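Local coordinates for uncharacterized protein ScGH5_18 (Streptomyces cattleya, PDB 7LR8), which probably hydrolyses the Manβ1-4GlcNAc core disaccharide released during bacterial N-glycan breakdown, as a family GH5 subfamily 18 glycoside hydrolase, at residues Gly17-Pro22 / His52-Pro57. The protein carries 1 engineered substitution. Numbering follows the deposited sequence.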
loop_
_atom_site.group_PDB
_atom_site.type_symbol
_atom_site.label_atom_id
_atom_site.label_comp_id
_atom_site.label_asym_id
_atom_site.label_seq_id
_atom_site.Cartn_x
_atom_site.Cartn_y
_atom_site.Cartn_z
ATOM N N GLY B 17 -13.760 -27.421 1.814
ATOM C CA GLY B 17 -13.833 -26.175 1.090
ATOM C C GLY B 17 -12.485 -25.777 0.545
ATOM O O GLY B 17 -11.520 -26.542 0.611
ATOM N N VAL B 18 -12.439 -24.579 -0.040
ATOM C CA VAL B 18 -11.203 -24.062 -0.621
ATOM C C VAL B 18 -11.024 -22.607 -0.233
ATOM O O VAL B 18 -11.991 -21.874 -0.000
ATOM C CB VAL B 18 -11.152 -24.193 -2.159
ATOM C CG1 VAL B 18 -11.107 -25.647 -2.567
ATOM C CG2 VAL B 18 -12.337 -23.494 -2.804
ATOM N N ASN B 19 -9.761 -22.198 -0.148
ATOM C CA ASN B 19 -9.408 -20.785 -0.133
ATOM C C ASN B 19 -9.508 -20.251 -1.553
ATOM O O ASN B 19 -8.821 -20.753 -2.447
ATOM C CB ASN B 19 -7.999 -20.609 0.425
ATOM C CG ASN B 19 -7.921 -20.990 1.880
ATOM O OD1 ASN B 19 -8.248 -20.189 2.742
ATOM N ND2 ASN B 19 -7.529 -22.229 2.162
ATOM N N TYR B 20 -10.345 -19.230 -1.759
ATOM C CA TYR B 20 -10.705 -18.786 -3.103
ATOM C C TYR B 20 -9.684 -17.770 -3.609
ATOM O O TYR B 20 -9.594 -16.652 -3.082
ATOM C CB TYR B 20 -12.120 -18.208 -3.114
ATOM C CG TYR B 20 -12.506 -17.575 -4.434
ATOM C CD1 TYR B 20 -12.160 -18.180 -5.652
ATOM C CD2 TYR B 20 -13.215 -16.375 -4.467
ATOM C CE1 TYR B 20 -12.494 -17.586 -6.861
ATOM C CE2 TYR B 20 -13.557 -15.776 -5.669
ATOM C CZ TYR B 20 -13.194 -16.387 -6.862
ATOM O OH TYR B 20 -13.540 -15.790 -8.056
ATOM N N THR B 21 -8.904 -18.172 -4.627
ATOM C CA THR B 21 -8.001 -17.274 -5.344
ATOM C C THR B 21 -8.609 -16.947 -6.705
ATOM O O THR B 21 -8.592 -17.794 -7.610
ATOM C CB THR B 21 -6.615 -17.907 -5.519
ATOM O OG1 THR B 21 -6.752 -19.288 -5.872
ATOM C CG2 THR B 21 -5.787 -17.811 -4.237
ATOM N N PRO B 22 -9.155 -15.750 -6.912
ATOM C CA PRO B 22 -9.809 -15.449 -8.198
ATOM C C PRO B 22 -8.875 -15.644 -9.382
ATOM O O PRO B 22 -7.740 -15.159 -9.393
ATOM C CB PRO B 22 -10.223 -13.982 -8.044
ATOM C CG PRO B 22 -10.415 -13.821 -6.558
ATOM C CD PRO B 22 -9.319 -14.652 -5.942
ATOM N N HIS B 52 -17.810 -24.937 1.125
ATOM C CA HIS B 52 -17.568 -23.573 1.586
ATOM C C HIS B 52 -16.351 -23.018 0.865
ATOM O O HIS B 52 -15.569 -23.758 0.254
ATOM C CB HIS B 52 -17.357 -23.494 3.112
ATOM C CG HIS B 52 -16.112 -24.173 3.586
ATOM N ND1 HIS B 52 -16.072 -25.514 3.907
ATOM C CD2 HIS B 52 -14.849 -23.705 3.761
ATOM C CE1 HIS B 52 -14.846 -25.838 4.283
ATOM N NE2 HIS B 52 -14.083 -24.763 4.191
ATOM N N VAL B 53 -16.220 -21.696 0.926
ATOM C CA VAL B 53 -15.028 -20.995 0.474
ATOM C C VAL B 53 -14.603 -20.041 1.575
ATOM O O VAL B 53 -15.429 -19.544 2.351
ATOM C CB VAL B 53 -15.250 -20.212 -0.844
ATOM C CG1 VAL B 53 -15.398 -21.173 -2.017
ATOM C CG2 VAL B 53 -16.467 -19.322 -0.740
ATOM N N ARG B 54 -13.297 -19.804 1.650
ATOM C CA ARG B 54 -12.712 -18.749 2.467
ATOM C C ARG B 54 -12.262 -17.657 1.512
ATOM O O ARG B 54 -11.565 -17.953 0.537
ATOM C CB ARG B 54 -11.534 -19.301 3.280
ATOM C CG ARG B 54 -10.609 -18.262 3.915
ATOM C CD ARG B 54 -9.918 -18.887 5.135
ATOM N NE ARG B 54 -8.941 -17.999 5.769
ATOM C CZ ARG B 54 -7.614 -18.129 5.684
ATOM N NH1 ARG B 54 -7.065 -19.129 4.993
ATOM N NH2 ARG B 54 -6.830 -17.277 6.326
ATOM N N VAL B 55 -12.714 -16.413 1.746
ATOM C CA VAL B 55 -12.529 -15.338 0.777
ATOM C C VAL B 55 -11.834 -14.132 1.414
ATOM O O VAL B 55 -11.900 -13.900 2.624
ATOM C CB VAL B 55 -13.860 -14.902 0.124
ATOM C CG1 VAL B 55 -14.586 -16.114 -0.461
ATOM C CG2 VAL B 55 -14.745 -14.186 1.114
ATOM N N PHE B 56 -11.189 -13.343 0.561
ATOM C CA PHE B 56 -10.218 -12.343 1.008
ATOM C C PHE B 56 -10.436 -10.959 0.415
ATOM O O PHE B 56 -9.996 -10.687 -0.719
ATOM C CB PHE B 56 -8.807 -12.818 0.689
ATOM C CG PHE B 56 -8.471 -14.133 1.310
ATOM C CD1 PHE B 56 -8.032 -14.196 2.627
ATOM C CD2 PHE B 56 -8.581 -15.309 0.577
ATOM C CE1 PHE B 56 -7.713 -15.413 3.202
ATOM C CE2 PHE B 56 -8.273 -16.531 1.163
ATOM C CZ PHE B 56 -7.837 -16.567 2.484
ATOM N N PRO B 57 -11.047 -10.050 1.173
ATOM C CA PRO B 57 -10.919 -8.620 0.871
ATOM C C PRO B 57 -9.459 -8.205 0.906
ATOM O O PRO B 57 -8.639 -8.811 1.601
ATOM C CB PRO B 57 -11.695 -7.938 2.007
ATOM C CG PRO B 57 -12.570 -8.973 2.597
ATOM C CD PRO B 57 -11.945 -10.328 2.306
HETATM O O HOH W 1 -11.270 -14.580 -2.131
#
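Arg54 and Asn19 point the same way from adjacent parallel strands, and following Arg54 outward shows how closely the two side chains run together. Its CB lies 3.4 Å from Asn19 OD1, and CG and CD keep beside the same oxygen, CD at 3.2 Å. That track exists because the chain is extended from CG to NE, with CG anti to the backbone N (chi1 166°). At the tip, NH1 donates to Asn19 OD1 over 2.8 Å. The bond is bent, 138° at the hydrogen, and the amide and guanidinium planes stand 80° apart. Phe56 CZ sits over the centre of the guanidinium, 3.5 Å above its plane. Beyond the two strands, NE pairs with Asp94, NH1 also with Glu268, and NH2 bonds to Asn152, while Asn19 ND2 reaches the carbonyls of Gln267 and Trp303.

The backbone evidence for parallel pairing is threefold: Val18 N to His52 O, Arg54 N to Val18 O, and the nearly straight Tyr20 N to Arg54 O bond (2.9 Å). Past Tyr20 the two chains separate, and one water links Tyr20 O to Phe56 N. At the other end Gly17 CA packs over a face of the His52 imidazole, 3.5 Å from its centroid. On the sheet side away from Asn19 and Arg54, Val18 CG2 meets Val53 CG1 at 3.9 Å.

Strands 15-19 and 52-55, joined through helix 35-46 in a beta-alpha-beta crossover, are the first two of the eight-stranded barrel of this GH5 fold. The Arg54 side chain lies about 5 Å from the bound beta-D-mannopyranose, and Asn152 and Glu268 line the glycan pocket. The buried guanidinium, shared between two carboxylates and two amide oxygens, is thus held from several sides and is likely to keep the polar residues beside the sugar in order.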